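Local structure of B12-binding domain-containing protein (Kitasatospora setae, 6WTE) at residues T405-G410 with H512-P517; G329-S334 with M375-F380; D501-I506 with L516-G521; Y355-T360 with D395-L400. The protein acts as a cobalamin- and [4Fe-4S]-binding methyltransferase of the radical SAM family and probably methylates tryptophan without radical chemistry. All blocks are in the same frame, centred on the assembly; numbering follows the deposited sequence.

Contact 1: T405-G410 with H512-P517; sequences TGFSLG and HRVMLP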
loop_
_atom_site.group_PDB
_atom_site.type_symbol
_atom_site.label_atom_id
_atom_site.label_comp_id
_atom_site.label_asym_id
_atom_site.label_seq_id
_atom_site.Cartn_x
_atom_site.Cartn_y
_atom_site.Cartn_z
ATOM N N THR A 405 -18.109 8.702 -0.549
ATOM C CA THR A 405 -17.151 9.654 -1.098
ATOM C C THR A 405 -16.123 9.948 -0.015
ATOM O O THR A 405 -16.479 10.427 1.065
ATOM C CB THR A 405 -17.856 10.930 -1.558
ATOM O OG1 THR A 405 -18.997 10.555 -2.331
ATOM C CG2 THR A 405 -16.932 11.774 -2.427
ATOM N N GLY A 406 -14.860 9.669 -0.306
ATOM C CA GLY A 406 -13.782 9.815 0.661
ATOM C C GLY A 406 -12.900 10.992 0.290
ATOM O O GLY A 406 -12.541 11.163 -0.880
ATOM N N PHE A 407 -12.558 11.799 1.290
ATOM C CA PHE A 407 -11.713 12.970 1.100
ATOM C C PHE A 407 -10.450 12.841 1.937
ATOM O O PHE A 407 -10.506 12.466 3.113
ATOM C CB PHE A 407 -12.454 14.251 1.483
ATOM C CG PHE A 407 -13.727 14.465 0.723
ATOM C CD1 PHE A 407 -13.707 15.032 -0.541
ATOM C CD2 PHE A 407 -14.947 14.085 1.265
ATOM C CE1 PHE A 407 -14.876 15.229 -1.250
ATOM C CE2 PHE A 407 -16.119 14.281 0.563
ATOM C CZ PHE A 407 -16.086 14.856 -0.697
ATOM N N SER A 408 -9.312 13.156 1.324
ATOM C CA SER A 408 -8.023 13.172 1.997
ATOM C C SER A 408 -7.400 14.558 1.866
ATOM O O SER A 408 -7.730 15.319 0.952
ATOM C CB SER A 408 -7.083 12.112 1.412
ATOM O OG SER A 408 -7.611 10.805 1.581
ATOM N N LEU A 409 -6.478 14.878 2.783
ATOM C CA LEU A 409 -5.861 16.201 2.866
ATOM C C LEU A 409 -4.358 16.079 3.057
ATOM O O LEU A 409 -3.899 15.399 3.983
ATOM C CB LEU A 409 -6.433 17.018 4.030
ATOM C CG LEU A 409 -7.738 17.779 3.839
ATOM C CD1 LEU A 409 -8.231 18.296 5.182
ATOM C CD2 LEU A 409 -7.503 18.928 2.882
ATOM N N GLY A 410 -3.595 16.770 2.219
ATOM C CA GLY A 410 -2.153 16.794 2.359
ATOM C C GLY A 410 -1.489 15.565 1.760
ATOM O O GLY A 410 -2.121 14.545 1.487
ATOM N N HIS A 512 -23.610 10.695 6.397
ATOM C CA HIS A 512 -23.715 9.243 6.353
ATOM C C HIS A 512 -22.958 8.657 5.168
ATOM O O HIS A 512 -22.528 7.502 5.224
ATOM C CB HIS A 512 -25.186 8.838 6.288
ATOM C CG HIS A 512 -25.849 9.228 5.008
ATOM N ND1 HIS A 512 -26.326 8.304 4.102
ATOM C CD2 HIS A 512 -26.076 10.445 4.457
ATOM C CE1 HIS A 512 -26.851 8.935 3.066
ATOM N NE2 HIS A 512 -26.706 10.234 3.253
ATOM N N ARG A 513 -22.779 9.427 4.089
ATOM C CA ARG A 513 -22.189 8.883 2.871
ATOM C C ARG A 513 -20.818 9.469 2.551
ATOM O O ARG A 513 -20.343 9.320 1.422
ATOM C CB ARG A 513 -23.133 9.070 1.678
ATOM C CG ARG A 513 -23.411 10.513 1.241
ATOM C CD ARG A 513 -24.348 10.504 0.020
ATOM N NE ARG A 513 -24.700 11.830 -0.491
ATOM C CZ ARG A 513 -24.120 12.413 -1.538
ATOM N NH1 ARG A 513 -23.140 11.799 -2.193
ATOM N NH2 ARG A 513 -24.516 13.616 -1.930
ATOM N N VAL A 514 -20.162 10.116 3.516
ATOM C CA VAL A 514 -18.833 10.668 3.289
ATOM C C VAL A 514 -17.873 10.155 4.348
ATOM O O VAL A 514 -18.254 9.893 5.494
ATOM C CB VAL A 514 -18.816 12.211 3.292
ATOM C CG1 VAL A 514 -19.789 12.755 2.272
ATOM C CG2 VAL A 514 -19.118 12.753 4.676
ATOM N N MET A 515 -16.611 10.031 3.949
ATOM C CA MET A 515 -15.501 9.757 4.851
ATOM C C MET A 515 -14.553 10.943 4.789
ATOM O O MET A 515 -13.989 11.229 3.731
ATOM C CB MET A 515 -14.784 8.472 4.453
ATOM C CG MET A 515 -15.569 7.214 4.773
ATOM S SD MET A 515 -14.548 5.770 4.447
ATOM C CE MET A 515 -15.608 4.441 5.005
ATOM N N LEU A 516 -14.376 11.617 5.921
ATOM C CA LEU A 516 -13.547 12.804 6.036
ATOM C C LEU A 516 -12.401 12.539 6.998
ATOM O O LEU A 516 -12.521 11.699 7.894
ATOM C CB LEU A 516 -14.366 13.990 6.555
ATOM C CG LEU A 516 -15.506 14.472 5.663
ATOM C CD1 LEU A 516 -16.505 15.268 6.478
ATOM C CD2 LEU A 516 -14.925 15.330 4.572
ATOM N N PRO A 517 -11.283 13.237 6.844
ATOM C CA PRO A 517 -10.221 13.127 7.843
ATOM C C PRO A 517 -10.682 13.739 9.152
ATOM O O PRO A 517 -11.473 14.685 9.179
ATOM C CB PRO A 517 -9.066 13.923 7.227
ATOM C CG PRO A 517 -9.716 14.876 6.300
ATOM C CD PRO A 517 -10.941 14.189 5.772
HETATM O O HOH W 1 -20.789 11.187 -4.229
HETATM O O HOH W 2 -21.206 9.585 -1.241
#

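Contact 2: G329-S334 with M375-F380; sequences GVNVGS and MVEALF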
loop_
_atom_site.group_PDB
_atom_site.type_symbol
_atom_site.label_atom_id
_atom_site.label_comp_id
_atom_site.label_asym_id
_atom_site.label_seq_id
_atom_site.Cartn_x
_atom_site.Cartn_y
_atom_site.Cartn_z
ATOM N N GLY A 329 -18.119 -4.056 -5.398
ATOM C CA GLY A 329 -17.746 -2.672 -5.180
ATOM C C GLY A 329 -16.550 -2.263 -6.002
ATOM O O GLY A 329 -15.640 -3.063 -6.252
ATOM N N VAL A 330 -16.547 -0.995 -6.413
ATOM C CA VAL A 330 -15.431 -0.372 -7.116
ATOM C C VAL A 330 -15.028 0.876 -6.345
ATOM O O VAL A 330 -15.871 1.727 -6.040
ATOM C CB VAL A 330 -15.792 -0.014 -8.573
ATOM C CG1 VAL A 330 -14.664 0.792 -9.231
ATOM C CG2 VAL A 330 -16.089 -1.277 -9.373
ATOM N N ASN A 331 -13.746 0.970 -6.027
ATOM C CA ASN A 331 -13.144 2.155 -5.437
ATOM C C ASN A 331 -12.325 2.827 -6.531
ATOM O O ASN A 331 -11.500 2.170 -7.174
ATOM C CB ASN A 331 -12.264 1.766 -4.241
ATOM C CG ASN A 331 -11.932 2.944 -3.341
ATOM O OD1 ASN A 331 -12.016 4.100 -3.747
ATOM N ND2 ASN A 331 -11.548 2.648 -2.109
ATOM N N VAL A 332 -12.581 4.112 -6.782
ATOM C CA VAL A 332 -11.940 4.823 -7.885
ATOM C C VAL A 332 -11.150 6.015 -7.349
ATOM O O VAL A 332 -11.680 6.836 -6.587
ATOM C CB VAL A 332 -12.953 5.273 -8.955
ATOM C CG1 VAL A 332 -14.033 6.162 -8.356
ATOM C CG2 VAL A 332 -12.207 6.002 -10.074
ATOM N N GLY A 333 -9.883 6.106 -7.755
ATOM C CA GLY A 333 -9.035 7.237 -7.409
ATOM C C GLY A 333 -9.198 8.401 -8.370
ATOM O O GLY A 333 -8.270 8.759 -9.102
ATOM N N SER A 334 -10.393 8.990 -8.386
ATOM C CA SER A 334 -10.640 10.138 -9.253
ATOM C C SER A 334 -9.784 11.331 -8.839
ATOM O O SER A 334 -9.302 12.085 -9.693
ATOM C CB SER A 334 -12.126 10.496 -9.223
ATOM O OG SER A 334 -12.928 9.358 -9.507
ATOM N N MET A 375 -17.020 3.729 -4.291
ATOM C CA MET A 375 -16.359 4.687 -3.419
ATOM C C MET A 375 -15.468 5.581 -4.268
ATOM O O MET A 375 -14.540 5.093 -4.921
ATOM C CB MET A 375 -15.533 3.995 -2.342
ATOM C CG MET A 375 -14.785 4.992 -1.506
ATOM S SD MET A 375 -14.472 4.363 0.127
ATOM C CE MET A 375 -13.517 5.722 0.806
ATOM N N VAL A 376 -15.753 6.881 -4.261
ATOM C CA VAL A 376 -14.981 7.864 -5.018
ATOM C C VAL A 376 -14.079 8.622 -4.057
ATOM O O VAL A 376 -14.550 9.156 -3.043
ATOM C CB VAL A 376 -15.906 8.827 -5.782
ATOM C CG1 VAL A 376 -15.087 9.888 -6.519
ATOM C CG2 VAL A 376 -16.778 8.057 -6.754
ATOM N N GLU A 377 -12.790 8.702 -4.390
ATOM C CA GLU A 377 -11.782 9.307 -3.529
ATOM C C GLU A 377 -11.304 10.632 -4.109
ATOM O O GLU A 377 -11.105 10.753 -5.321
ATOM C CB GLU A 377 -10.585 8.374 -3.349
ATOM C CG GLU A 377 -10.963 6.986 -2.887
ATOM C CD GLU A 377 -10.721 6.779 -1.412
ATOM O OE1 GLU A 377 -10.729 7.778 -0.654
ATOM O OE2 GLU A 377 -10.524 5.614 -1.013
ATOM N N ALA A 378 -11.141 11.625 -3.237
ATOM C CA ALA A 378 -10.553 12.909 -3.585
ATOM C C ALA A 378 -9.364 13.199 -2.676
ATOM O O ALA A 378 -9.345 12.805 -1.507
ATOM C CB ALA A 378 -11.579 14.040 -3.460
ATOM N N LEU A 379 -8.362 13.884 -3.223
ATOM C CA LEU A 379 -7.195 14.306 -2.453
ATOM C C LEU A 379 -7.035 15.809 -2.611
ATOM O O LEU A 379 -6.931 16.307 -3.735
ATOM C CB LEU A 379 -5.929 13.574 -2.907
ATOM C CG LEU A 379 -4.624 14.063 -2.274
ATOM C CD1 LEU A 379 -4.661 13.976 -0.749
ATOM C CD2 LEU A 379 -3.442 13.280 -2.839
ATOM N N PHE A 380 -7.035 16.531 -1.494
ATOM C CA PHE A 380 -6.947 17.982 -1.508
ATOM C C PHE A 380 -5.603 18.440 -0.963
ATOM O O PHE A 380 -5.041 17.819 -0.061
ATOM C CB PHE A 380 -8.073 18.609 -0.683
ATOM C CG PHE A 380 -9.438 18.376 -1.260
ATOM C CD1 PHE A 380 -9.664 18.541 -2.621
ATOM C CD2 PHE A 380 -10.490 17.974 -0.451
ATOM C CE1 PHE A 380 -10.917 18.323 -3.160
ATOM C CE2 PHE A 380 -11.748 17.759 -0.981
ATOM C CZ PHE A 380 -11.962 17.927 -2.337
#

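Contact 3: D501-I506 with L516-G521; sequences DLWALI and LPTVEG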
loop_
_atom_site.group_PDB
_atom_site.type_symbol
_atom_site.label_atom_id
_atom_site.label_comp_id
_atom_site.label_asym_id
_atom_site.label_seq_id
_atom_site.Cartn_x
_atom_site.Cartn_y
_atom_site.Cartn_z
ATOM N N ASP A 501 -11.890 23.121 8.184
ATOM C CA ASP A 501 -12.367 23.846 7.008
ATOM C C ASP A 501 -13.039 22.908 6.015
ATOM O O ASP A 501 -14.044 23.265 5.392
ATOM C CB ASP A 501 -11.210 24.575 6.319
ATOM C CG ASP A 501 -10.656 25.722 7.139
ATOM O OD1 ASP A 501 -11.405 26.296 7.952
ATOM O OD2 ASP A 501 -9.464 26.053 6.954
ATOM N N LEU A 502 -12.479 21.712 5.833
ATOM C CA LEU A 502 -13.067 20.761 4.897
ATOM C C LEU A 502 -14.405 20.241 5.410
ATOM O O LEU A 502 -15.370 20.142 4.642
ATOM C CB LEU A 502 -12.089 19.614 4.639
ATOM C CG LEU A 502 -12.572 18.466 3.750
ATOM C CD1 LEU A 502 -12.951 18.968 2.366
ATOM C CD2 LEU A 502 -11.511 17.392 3.649
ATOM N N TRP A 503 -14.491 19.926 6.707
ATOM C CA TRP A 503 -15.757 19.464 7.279
ATOM C C TRP A 503 -16.876 20.471 7.067
ATOM O O TRP A 503 -18.033 20.089 6.862
ATOM C CB TRP A 503 -15.602 19.189 8.771
ATOM C CG TRP A 503 -15.197 17.805 9.086
ATOM C CD1 TRP A 503 -13.961 17.257 8.939
ATOM C CD2 TRP A 503 -16.041 16.771 9.606
ATOM N NE1 TRP A 503 -13.977 15.944 9.345
ATOM C CE2 TRP A 503 -15.245 15.620 9.753
ATOM C CE3 TRP A 503 -17.393 16.708 9.960
ATOM C CZ2 TRP A 503 -15.753 14.418 10.243
ATOM C CZ3 TRP A 503 -17.897 15.514 10.446
ATOM C CH2 TRP A 503 -17.078 14.385 10.583
ATOM N N ALA A 504 -16.558 21.763 7.131
ATOM C CA ALA A 504 -17.582 22.788 6.981
ATOM C C ALA A 504 -18.197 22.813 5.590
ATOM O O ALA A 504 -19.240 23.451 5.404
ATOM C CB ALA A 504 -17.000 24.162 7.311
ATOM N N LEU A 505 -17.580 22.155 4.611
ATOM C CA LEU A 505 -18.122 22.132 3.260
ATOM C C LEU A 505 -19.180 21.055 3.047
ATOM O O LEU A 505 -19.883 21.095 2.032
ATOM C CB LEU A 505 -16.996 21.939 2.245
ATOM C CG LEU A 505 -15.959 23.061 2.220
ATOM C CD1 LEU A 505 -14.873 22.735 1.215
ATOM C CD2 LEU A 505 -16.624 24.395 1.899
ATOM N N ILE A 506 -19.317 20.100 3.961
ATOM C CA ILE A 506 -20.221 18.972 3.774
ATOM C C ILE A 506 -21.551 19.283 4.440
ATOM O O ILE A 506 -21.597 19.648 5.621
ATOM C CB ILE A 506 -19.615 17.674 4.330
ATOM C CG1 ILE A 506 -18.253 17.415 3.684
ATOM C CG2 ILE A 506 -20.565 16.504 4.111
ATOM C CD1 ILE A 506 -18.313 17.266 2.175
ATOM N N LEU A 516 -14.376 11.617 5.921
ATOM C CA LEU A 516 -13.547 12.804 6.036
ATOM C C LEU A 516 -12.401 12.539 6.998
ATOM O O LEU A 516 -12.521 11.699 7.894
ATOM C CB LEU A 516 -14.366 13.990 6.555
ATOM C CG LEU A 516 -15.506 14.472 5.663
ATOM C CD1 LEU A 516 -16.505 15.268 6.478
ATOM C CD2 LEU A 516 -14.925 15.330 4.572
ATOM N N PRO A 517 -11.283 13.237 6.844
ATOM C CA PRO A 517 -10.221 13.127 7.843
ATOM C C PRO A 517 -10.682 13.739 9.152
ATOM O O PRO A 517 -11.473 14.685 9.179
ATOM C CB PRO A 517 -9.066 13.923 7.227
ATOM C CG PRO A 517 -9.716 14.876 6.300
ATOM C CD PRO A 517 -10.941 14.189 5.772
ATOM N N THR A 518 -10.192 13.175 10.249
ATOM C CA THR A 518 -10.521 13.682 11.571
ATOM C C THR A 518 -9.261 13.721 12.416
ATOM O O THR A 518 -8.308 12.980 12.177
ATOM C CB THR A 518 -11.563 12.810 12.283
ATOM O OG1 THR A 518 -11.109 11.451 12.295
ATOM C CG2 THR A 518 -12.902 12.887 11.582
ATOM N N VAL A 519 -9.281 14.600 13.414
ATOM C CA VAL A 519 -8.272 14.637 14.466
ATOM C C VAL A 519 -9.023 14.527 15.786
ATOM O O VAL A 519 -10.260 14.493 15.799
ATOM C CB VAL A 519 -7.414 15.915 14.401
ATOM C CG1 VAL A 519 -6.615 15.943 13.110
ATOM C CG2 VAL A 519 -8.288 17.152 14.516
ATOM N N GLU A 520 -8.288 14.466 16.897
ATOM C CA GLU A 520 -8.903 14.347 18.217
ATOM C C GLU A 520 -9.940 15.440 18.449
ATOM O O GLU A 520 -9.692 16.619 18.184
ATOM C CB GLU A 520 -7.829 14.412 19.308
ATOM C CG GLU A 520 -6.959 13.163 19.419
ATOM C CD GLU A 520 -5.945 13.031 18.290
ATOM O OE1 GLU A 520 -5.807 13.974 17.476
ATOM O OE2 GLU A 520 -5.283 11.973 18.219
ATOM N N GLY A 521 -11.102 15.038 18.959
ATOM C CA GLY A 521 -12.195 15.937 19.231
ATOM C C GLY A 521 -13.268 15.967 18.163
ATOM O O GLY A 521 -14.375 16.441 18.434
#

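Contact 4: Y355-T360 with D395-L400; sequences YTFEDT and DAFMAL. With EDO (1,2-ethanediol), chain M.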
loop_
_atom_site.group_PDB
_atom_site.type_symbol
_atom_site.label_atom_id
_atom_site.label_comp_id
_atom_site.label_asym_id
_atom_site.label_seq_id
_atom_site.Cartn_x
_atom_site.Cartn_y
_atom_site.Cartn_z
ATOM N N TYR A 355 -7.623 10.949 -18.073
ATOM C CA TYR A 355 -9.065 10.869 -17.889
ATOM C C TYR A 355 -9.644 12.265 -17.722
ATOM O O TYR A 355 -8.927 13.259 -17.559
ATOM C CB TYR A 355 -9.453 9.975 -16.700
ATOM C CG TYR A 355 -8.926 10.397 -15.343
ATOM C CD1 TYR A 355 -9.573 11.366 -14.587
ATOM C CD2 TYR A 355 -7.801 9.791 -14.800
ATOM C CE1 TYR A 355 -9.099 11.734 -13.336
ATOM C CE2 TYR A 355 -7.321 10.151 -13.555
ATOM C CZ TYR A 355 -7.970 11.125 -12.829
ATOM O OH TYR A 355 -7.490 11.472 -11.584
ATOM N N THR A 356 -10.968 12.318 -17.809
ATOM C CA THR A 356 -11.755 13.502 -17.530
ATOM C C THR A 356 -12.794 13.142 -16.483
ATOM O O THR A 356 -12.957 11.976 -16.113
ATOM C CB THR A 356 -12.464 14.025 -18.783
ATOM O OG1 THR A 356 -13.472 13.081 -19.165
ATOM C CG2 THR A 356 -11.474 14.187 -19.919
ATOM N N PHE A 357 -13.537 14.147 -16.024
ATOM C CA PHE A 357 -14.570 13.839 -15.046
ATOM C C PHE A 357 -15.665 12.958 -15.642
ATOM O O PHE A 357 -16.306 12.198 -14.907
ATOM C CB PHE A 357 -15.165 15.123 -14.476
ATOM C CG PHE A 357 -16.099 14.885 -13.326
ATOM C CD1 PHE A 357 -15.636 14.299 -12.158
ATOM C CD2 PHE A 357 -17.433 15.237 -13.412
ATOM C CE1 PHE A 357 -16.490 14.073 -11.092
ATOM C CE2 PHE A 357 -18.296 15.011 -12.350
ATOM C CZ PHE A 357 -17.820 14.429 -11.190
ATOM N N GLU A 358 -15.870 13.009 -16.963
ATOM C CA GLU A 358 -16.874 12.142 -17.580
ATOM C C GLU A 358 -16.577 10.677 -17.321
ATOM O O GLU A 358 -17.503 9.865 -17.237
ATOM C CB GLU A 358 -16.954 12.376 -19.092
ATOM C CG GLU A 358 -17.382 13.757 -19.527
ATOM C CD GLU A 358 -16.262 14.517 -20.231
ATOM O OE1 GLU A 358 -15.932 15.636 -19.785
ATOM O OE2 GLU A 358 -15.707 13.996 -21.224
ATOM N N ASP A 359 -15.291 10.319 -17.204
ATOM C CA ASP A 359 -14.921 8.930 -16.962
ATOM C C ASP A 359 -15.376 8.472 -15.583
ATOM O O ASP A 359 -15.822 7.332 -15.424
ATOM C CB ASP A 359 -13.410 8.749 -17.126
ATOM C CG ASP A 359 -12.951 8.991 -18.550
ATOM O OD1 ASP A 359 -13.540 8.409 -19.481
ATOM O OD2 ASP A 359 -12.013 9.783 -18.750
ATOM N N THR A 360 -15.262 9.340 -14.572
ATOM C CA THR A 360 -15.780 8.996 -13.252
ATOM C C THR A 360 -17.306 8.948 -13.262
ATOM O O THR A 360 -17.911 8.066 -12.641
ATOM C CB THR A 360 -15.269 9.992 -12.206
ATOM O OG1 THR A 360 -13.854 9.812 -12.013
ATOM C CG2 THR A 360 -15.971 9.787 -10.869
ATOM N N ASP A 395 -18.380 19.809 -4.535
ATOM C CA ASP A 395 -19.709 19.921 -5.134
ATOM C C ASP A 395 -19.898 18.925 -6.268
ATOM O O ASP A 395 -20.945 18.271 -6.364
ATOM C CB ASP A 395 -19.941 21.346 -5.638
ATOM C CG ASP A 395 -20.162 22.333 -4.509
ATOM O OD1 ASP A 395 -20.378 21.891 -3.364
ATOM O OD2 ASP A 395 -20.119 23.550 -4.769
ATOM N N ALA A 396 -18.901 18.800 -7.143
ATOM C CA ALA A 396 -19.036 17.900 -8.283
ATOM C C ALA A 396 -19.003 16.439 -7.848
ATOM O O ALA A 396 -19.806 15.628 -8.324
ATOM C CB ALA A 396 -17.936 18.179 -9.299
ATOM N N PHE A 397 -18.080 16.081 -6.948
ATOM C CA PHE A 397 -17.994 14.697 -6.488
ATOM C C PHE A 397 -19.245 14.282 -5.717
ATOM O O PHE A 397 -19.769 13.181 -5.917
ATOM C CB PHE A 397 -16.749 14.491 -5.617
ATOM C CG PHE A 397 -15.491 14.257 -6.394
ATOM C CD1 PHE A 397 -15.352 14.714 -7.695
ATOM C CD2 PHE A 397 -14.434 13.558 -5.819
ATOM C CE1 PHE A 397 -14.168 14.494 -8.402
ATOM C CE2 PHE A 397 -13.253 13.337 -6.523
ATOM C CZ PHE A 397 -13.128 13.803 -7.817
ATOM N N MET A 398 -19.732 15.144 -4.820
ATOM C CA MET A 398 -20.893 14.785 -4.015
ATOM C C MET A 398 -22.132 14.575 -4.879
ATOM O O MET A 398 -22.987 13.747 -4.544
ATOM C CB MET A 398 -21.148 15.860 -2.955
ATOM C CG MET A 398 -20.099 15.884 -1.852
ATOM S SD MET A 398 -20.073 14.341 -0.913
ATOM C CE MET A 398 -21.700 14.434 -0.172
ATOM N N ALA A 399 -22.233 15.289 -6.002
ATOM C CA ALA A 399 -23.381 15.134 -6.890
ATOM C C ALA A 399 -23.376 13.805 -7.634
ATOM O O ALA A 399 -24.397 13.449 -8.233
ATOM C CB ALA A 399 -23.432 16.297 -7.888
ATOM N N LEU A 400 -22.259 13.067 -7.613
ATOM C CA LEU A 400 -22.222 11.737 -8.219
ATOM C C LEU A 400 -23.150 10.758 -7.514
ATOM O O LEU A 400 -23.580 9.770 -8.118
ATOM C CB LEU A 400 -20.798 11.181 -8.190
ATOM C CG LEU A 400 -19.736 11.842 -9.060
ATOM C CD1 LEU A 400 -18.372 11.332 -8.633
ATOM C CD2 LEU A 400 -19.992 11.515 -10.523
HETATM C C1 EDO M . -7.959 13.869 -21.098
HETATM O O1 EDO M . -7.199 14.049 -19.896
HETATM C C2 EDO M . -8.400 12.416 -21.223
HETATM O O2 EDO M . -7.334 11.636 -21.774
#

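Contact 1: T405-G410 with H512-P517
Phe407 lies alongside Leu516, the two side chains pointing the same way from strand 404-412 and from the residue just after strand 514-515. CG of Phe407 is anti to its carbonyl carbon (chi1 -58°), which carries the ring over beside the leucine. Its CB passes Met515 O and Leu516 CD2 at similar range, and CG keeps to the same methyl. Phe407 CD2 comes closest, 3.5 Å from Leu516 CD2. One atom further on, Phe407 CE2 has Val514 CG1 at the ring edge, 4.3 Å away, and CZ at the tip reaches Met398 of helix 387-398. Beyond the ring, Leu409 CD1 rests on Pro517 CG at 3.9 Å, the two side chains roughly at right angles.

The backbones pair as parallel strands. Thr405 N donates to Arg513 O (3.0 Å), Met515 N returns a bond to Thr405 O (2.9 Å), and Phe407 N donates to Met515 O. In this way the short strand 514-515 extends the parallel sheet of the radical SAM core past strand 404-412. Thr405 and Val514 share the face packed by helix 387-398, while Met515 turns to the face of Gly406, where its CB lies beside Gly406 CA, 4.1 Å away, and its extended chain leads toward Trp548 and Trp551.

At the start of the pairing, two waters bridge Thr405 OG1 and Arg513 NH1, one of them bound only weakly by the guanidinium. The other, 2.6 Å from Thr405 OG1, also lies 2.8 Å from Arg513 O, to which it can donate. The guanidinium itself is held by Met398, whose carbonyl oxygen accepts from Arg513 NH2.

Contact 2: G329-S334 with M375-F380
The amide of Asn331 and the carboxylate of Glu377 are turned only 13° from one another, and a weak hydrogen bond of 3.3 Å runs from Asn331 ND2 to Glu377 OE2. Met375 CB lies over one face of the amide, 3.9 Å from Asn331 CG, while Glu377 CG and its carboxylate come close to the amide plane. Glu377 CG, beside its own backbone N (chi1 -53°), reaches 3.2 Å from Asn331 OD1, and the bend at chi2 turns the carboxylate toward Asn331 ND2. Asn331 OD1 and Met375 O, 3.0 Å apart, are both acceptors and do not bond. With alanine at Asn331, Glu377 OE2 would probably lose this donor and the carboxylate be freer to turn.

Beneath these side chains the strands run parallel, 18° apart. Met375 N binds Val330 O, Val332 N binds Met375 O at 2.9 Å, and Glu377 N binds Val332 O. On the opposite face Val332 CG1 meets Val376 CG2 at 3.7 Å, and Val376 CG1 touches Ser334 OG, whose hydrogen bond goes to Thr360. The valine face is covered by helix 357-369 through Leu363 and Val364, while strands 304-309 and 404-412 continue the radical SAM sheet on either side.

Contact 3: D501-I506 with L516-G521
Leu516 is the bump of this contact, fitting a hollow formed by Leu502, Trp503 and Ile506 on the last part of helix 491-503 and the turn beyond. Its CD1 methyl sits over the five-membered ring of Trp503, 3.6 Å from the centroid and 16° off the normal, a CH-pi contact. The same methyl meets Ile506 CG1 at 3.9 Å as the two side chains slide past each other in opposite directions, while Leu516 CD2 turns to Leu502 CG. A second bump is the Pro517 ring, whose CD lies 3.9 Å from Leu502 CD2.

The edge of the indole is held by a hydrogen bond from Trp503 NE1 to Pro517 O, 2.8 Å long, with the acceptor almost exactly in the ring plane (1° out). Further round, Thr518 CG2 packs 3.5 Å from Trp503 CZ2. A leucine in place of Trp503 would probably leave the Pro517 carbonyl without its donor and uncover the Leu516 methyl.

Leu502 also touches Phe407 and Leu409 of strand 404-412. A type I turn from Trp503 to Ile506 leads on from helix 491-503, so the arrangement is that of the last part of a helix and this turn clasping the chain that leaves the last parallel strand of the sheet.

Contact 4: Y355-T360 with D395-L400
Apolar contacts join the two helices, with Phe357 at the centre. With chi1 at -172°, its ring swings away from its own backbone N and across to helix 387-398. There it meets Phe397 rim to rim: the planes are almost parallel, 9° apart, but neither ring lies over the other, with centroids at 5.8 Å and Phe357 CE1 to Phe397 CE1 at 3.6 Å. The far end of the ring, CZ, touches Leu400 CD2 at 3.7 Å and approaches both the methyl and the carbonyl oxygen of Ala396. One turn along, Thr360 CG2 packs 3.6 Å from Leu400 CD1, their side chains crossing at about a right angle.

Polar bonds within 355-360 secure the start of its helix. Thr356 and Asp359 form a capping box, in which Thr356 N donates to Asp359 OD2 (2.9 Å); Thr356, the N-cap, also accepts a weak bond of 3.3 Å at OG1 from Glu358 N. A 1,2-ethanediol molecule, probably from the crystallisation liquor, donates from O1 to Tyr355 O. Tyr355 OH is hydrogen-bonded to Ser334 O, on strand 327-335.

Phe397 and Leu400 also rest on Val376 of strand 373-380. Consecutive helices packed side by side against the strand that connects them are characteristic of the outer layer of the barrel-like beta/alpha fold of radical SAM enzymes.

In the fold
Following the chain, strand 327-335 opens contact 2, and the segment 355-360 opens contact 4 before strand 373-380 closes contact 2. Contact 4 closes only at 395-400, so the two cross: one pairs successive strands, the other the successive helices outside them. Contact 1 then opens on strand 404-412, which lies beside strand 373-380, and closes about a hundred residues later at 512-517. Contact 3 starts inside that long loop, on the last part of helix 491-503, and finishes just beyond it, sharing Leu516 and Pro517 with contact 1. Together they tie the later strands of the radical SAM sheet to two of its helices and to the C-terminal region.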